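Local coordinates for protein small ribosomal subunit biogenesis GTPase RsgA (Thermotoga maritima, PDB 1U0L) that is a circularly permuted GTPase that probably hydrolyses GTP slowly and assists late maturation of the 30S ribosomal subunit, at residues N123-Y128 with R134-L139. Sequence-based numbering, arbitrary orientation.
Sequences NKMDLY and RKVREL. With GDP (guanosine-5'-diphosphate), chain E.
V136 meets Y128 and M125 through a single methyl group, an apolar link between the guanine-binding loop and helix 130-143 that follows it. CG2 of V136 lies 3.7 Å from CD2 of Y128, approaching the ring obliquely, and 4.3 Å from SD of M125. A beta-branched valine suits this place: with CG1 anti to the backbone N (chi1 166°), CG2 is left beside that N, where it meets both partners. L133 of the same helix also touches M125 and Y128.

The carbonyl O of K124 lies 3.3 Å above the Y128 plane, over the ring centre, while the tyrosine hydroxyl is bonded to the backbone N of V94. The short 3-10 turn is closed by L127 N to K124 O and by Y128 N to M125 O.

On the far side, N123-D126 form the NKxD motif of P-loop GTPases. The D126 carboxylate grips two guanine donors: N1 gives OD1 a nearly straight bond of 2.7 Å (178°), and N2 gives OD2 another of 2.7 Å. OD1 also bonds S153. The long K124 chain, bent at chi2 and chi4, lies across one face of the guanine, CG 3.6 Å from C6 of GDP, and brings NZ within 3.0 Å of the ribose O4'; G179 O also holds NZ. Cut back to an alanine, K124 would no longer reach the ribose, and O4' and the G179 carbonyl would probably be left without this donor and that face of the guanine less covered.

Paired carboxylate acceptors select guanine, since adenine lacks the N1-H and 2-amino donors, while a small apolar contact on the other side of the loop packs it against the helix.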
loop_
_atom_site.group_PDB
_atom_site.type_symbol
_atom_site.label_atom_id
_atom_site.label_comp_id
_atom_site.label_asym_id
_atom_site.label_seq_id
_atom_site.Cartn_x
_atom_site.Cartn_y
_atom_site.Cartn_z
ATOM N N ASN A 123 0.634 1.978 -15.703
ATOM C CA ASN A 123 -0.605 1.730 -16.442
ATOM C C ASN A 123 -0.837 2.586 -17.712
ATOM O O ASN A 123 -0.065 3.494 -18.023
ATOM C CB ASN A 123 -1.783 1.911 -15.482
ATOM C CG ASN A 123 -3.097 1.436 -16.071
ATOM O OD1 ASN A 123 -4.152 2.044 -15.825
ATOM N ND2 ASN A 123 -3.047 0.343 -16.844
ATOM N N LYS A 124 -1.910 2.281 -18.440
ATOM C CA LYS A 124 -2.269 3.027 -19.647
ATOM C C LYS A 124 -1.236 2.903 -20.763
ATOM O O LYS A 124 -1.038 3.841 -21.535
ATOM C CB LYS A 124 -2.448 4.519 -19.327
ATOM C CG LYS A 124 -3.537 4.870 -18.319
ATOM C CD LYS A 124 -4.117 6.250 -18.637
ATOM C CE LYS A 124 -4.638 7.004 -17.411
ATOM N NZ LYS A 124 -5.911 6.470 -16.924
ATOM N N MET A 125 -0.580 1.752 -20.851
ATOM C CA MET A 125 0.438 1.553 -21.871
ATOM C C MET A 125 -0.129 1.711 -23.273
ATOM O O MET A 125 0.568 2.156 -24.190
ATOM C CB MET A 125 1.062 0.169 -21.728
ATOM C CG MET A 125 1.849 -0.051 -20.438
ATOM S SD MET A 125 3.455 0.766 -20.356
ATOM C CE MET A 125 4.251 -0.005 -21.734
ATOM N N ASP A 126 -1.397 1.359 -23.437
ATOM C CA ASP A 126 -2.039 1.437 -24.743
ATOM C C ASP A 126 -2.068 2.843 -25.308
ATOM O O ASP A 126 -2.276 3.036 -26.505
ATOM C CB ASP A 126 -3.470 0.911 -24.665
ATOM C CG ASP A 126 -4.320 1.702 -23.697
ATOM O OD1 ASP A 126 -4.160 1.498 -22.476
ATOM O OD2 ASP A 126 -5.131 2.538 -24.148
ATOM N N LEU A 127 -1.847 3.825 -24.446
ATOM C CA LEU A 127 -1.890 5.227 -24.847
ATOM C C LEU A 127 -0.540 5.819 -25.229
ATOM O O LEU A 127 -0.477 6.858 -25.882
ATOM C CB LEU A 127 -2.462 6.046 -23.694
ATOM C CG LEU A 127 -3.734 6.875 -23.825
ATOM C CD1 LEU A 127 -4.908 6.001 -24.243
ATOM C CD2 LEU A 127 -4.001 7.539 -22.475
ATOM N N TYR A 128 0.536 5.155 -24.829
ATOM C CA TYR A 128 1.877 5.665 -25.054
ATOM C C TYR A 128 2.506 5.583 -26.427
ATOM O O TYR A 128 2.519 4.529 -27.046
ATOM C CB TYR A 128 2.818 5.018 -24.051
ATOM C CG TYR A 128 2.385 5.204 -22.619
ATOM C CD1 TYR A 128 1.478 6.210 -22.268
ATOM C CD2 TYR A 128 2.901 4.396 -21.607
ATOM C CE1 TYR A 128 1.094 6.405 -20.944
ATOM C CE2 TYR A 128 2.530 4.584 -20.282
ATOM C CZ TYR A 128 1.622 5.592 -19.957
ATOM O OH TYR A 128 1.251 5.793 -18.644
ATOM N N ARG A 134 9.718 6.177 -23.870
ATOM C CA ARG A 134 11.053 6.516 -23.432
ATOM C C ARG A 134 10.983 6.846 -21.937
ATOM O O ARG A 134 11.831 6.411 -21.147
ATOM C CB ARG A 134 11.570 7.707 -24.228
ATOM C CG ARG A 134 13.071 7.869 -24.162
ATOM C CD ARG A 134 13.497 9.123 -24.877
ATOM N NE ARG A 134 12.877 9.173 -26.190
ATOM C CZ ARG A 134 12.631 10.299 -26.844
ATOM N NH1 ARG A 134 12.963 11.460 -26.288
ATOM N NH2 ARG A 134 12.036 10.259 -28.038
ATOM N N LYS A 135 9.960 7.611 -21.552
ATOM C CA LYS A 135 9.771 7.978 -20.159
ATOM C C LYS A 135 9.513 6.714 -19.336
ATOM O O LYS A 135 9.879 6.636 -18.156
ATOM C CB LYS A 135 8.610 8.960 -20.017
ATOM C CG LYS A 135 8.996 10.399 -20.320
ATOM C CD LYS A 135 8.335 10.921 -21.595
ATOM C CE LYS A 135 6.818 11.141 -21.413
ATOM N NZ LYS A 135 6.119 11.636 -22.650
ATOM N N VAL A 136 8.879 5.727 -19.959
ATOM C CA VAL A 136 8.621 4.472 -19.282
ATOM C C VAL A 136 9.969 3.828 -19.008
ATOM O O VAL A 136 10.280 3.501 -17.862
ATOM C CB VAL A 136 7.772 3.502 -20.144
ATOM C CG1 VAL A 136 7.816 2.079 -19.539
ATOM C CG2 VAL A 136 6.321 4.009 -20.222
ATOM N N ARG A 137 10.777 3.662 -20.050
ATOM C CA ARG A 137 12.091 3.049 -19.879
ATOM C C ARG A 137 12.917 3.769 -18.817
ATOM O O ARG A 137 13.878 3.208 -18.284
ATOM C CB ARG A 137 12.855 3.015 -21.201
ATOM C CG ARG A 137 13.053 1.601 -21.740
ATOM C CD ARG A 137 13.742 1.578 -23.109
ATOM N NE ARG A 137 12.986 2.293 -24.148
ATOM C CZ ARG A 137 13.353 3.457 -24.691
ATOM N NH1 ARG A 137 14.479 4.062 -24.308
ATOM N NH2 ARG A 137 12.584 4.017 -25.620
ATOM N N GLU A 138 12.540 5.005 -18.498
ATOM C CA GLU A 138 13.262 5.771 -17.482
ATOM C C GLU A 138 12.780 5.399 -16.091
ATOM O O GLU A 138 13.512 5.534 -15.111
ATOM C CB GLU A 138 13.068 7.275 -17.690
ATOM C CG GLU A 138 13.595 7.792 -18.998
ATOM C CD GLU A 138 13.771 9.286 -18.980
ATOM O OE1 GLU A 138 12.753 9.983 -18.794
ATOM O OE2 GLU A 138 14.920 9.762 -19.143
ATOM N N LEU A 139 11.531 4.958 -16.010
ATOM C CA LEU A 139 10.953 4.566 -14.743
ATOM C C LEU A 139 11.526 3.213 -14.392
ATOM O O LEU A 139 11.923 2.973 -13.250
ATOM C CB LEU A 139 9.428 4.511 -14.849
ATOM C CG LEU A 139 8.709 5.862 -14.734
ATOM C CD1 LEU A 139 7.272 5.690 -15.174
ATOM C CD2 LEU A 139 8.782 6.399 -13.299
HETATM P PB GDP E . -8.585 6.014 -10.632
HETATM O O1B GDP E . -7.114 5.756 -10.511
HETATM O O2B GDP E . -9.021 7.335 -10.017
HETATM O O3B GDP E . -9.454 4.858 -10.088
HETATM O O3A GDP E . -8.904 6.131 -12.265
HETATM P PA GDP E . -9.991 5.396 -13.128
HETATM O O1A GDP E . -11.366 5.894 -12.815
HETATM O O2A GDP E . -9.821 3.886 -13.013
HETATM O "O5'" GDP E . -9.584 5.790 -14.647
HETATM C "C5'" GDP E . -9.651 7.159 -15.054
HETATM C "C4'" GDP E . -9.972 7.255 -16.514
HETATM O "O4'" GDP E . -8.865 6.655 -17.227
HETATM C "C3'" GDP E . -11.302 6.578 -16.979
HETATM O "O3'" GDP E . -12.023 7.588 -17.825
HETATM C "C2'" GDP E . -10.850 5.374 -17.816
HETATM O "O2'" GDP E . -11.723 5.233 -18.930
HETATM C "C1'" GDP E . -9.339 5.694 -18.125
HETATM N N9 GDP E . -8.309 4.485 -18.035
HETATM C C8 GDP E . -8.022 3.750 -16.926
HETATM N N7 GDP E . -7.087 2.818 -17.200
HETATM C C5 GDP E . -6.779 2.988 -18.543
HETATM C C6 GDP E . -5.856 2.289 -19.377
HETATM O O6 GDP E . -5.119 1.361 -19.033
HETATM N N1 GDP E . -5.825 2.754 -20.708
HETATM C C2 GDP E . -6.626 3.795 -21.152
HETATM N N2 GDP E . -6.523 4.156 -22.444
HETATM N N3 GDP E . -7.499 4.457 -20.351
HETATM C C4 GDP E . -7.524 4.002 -19.075
#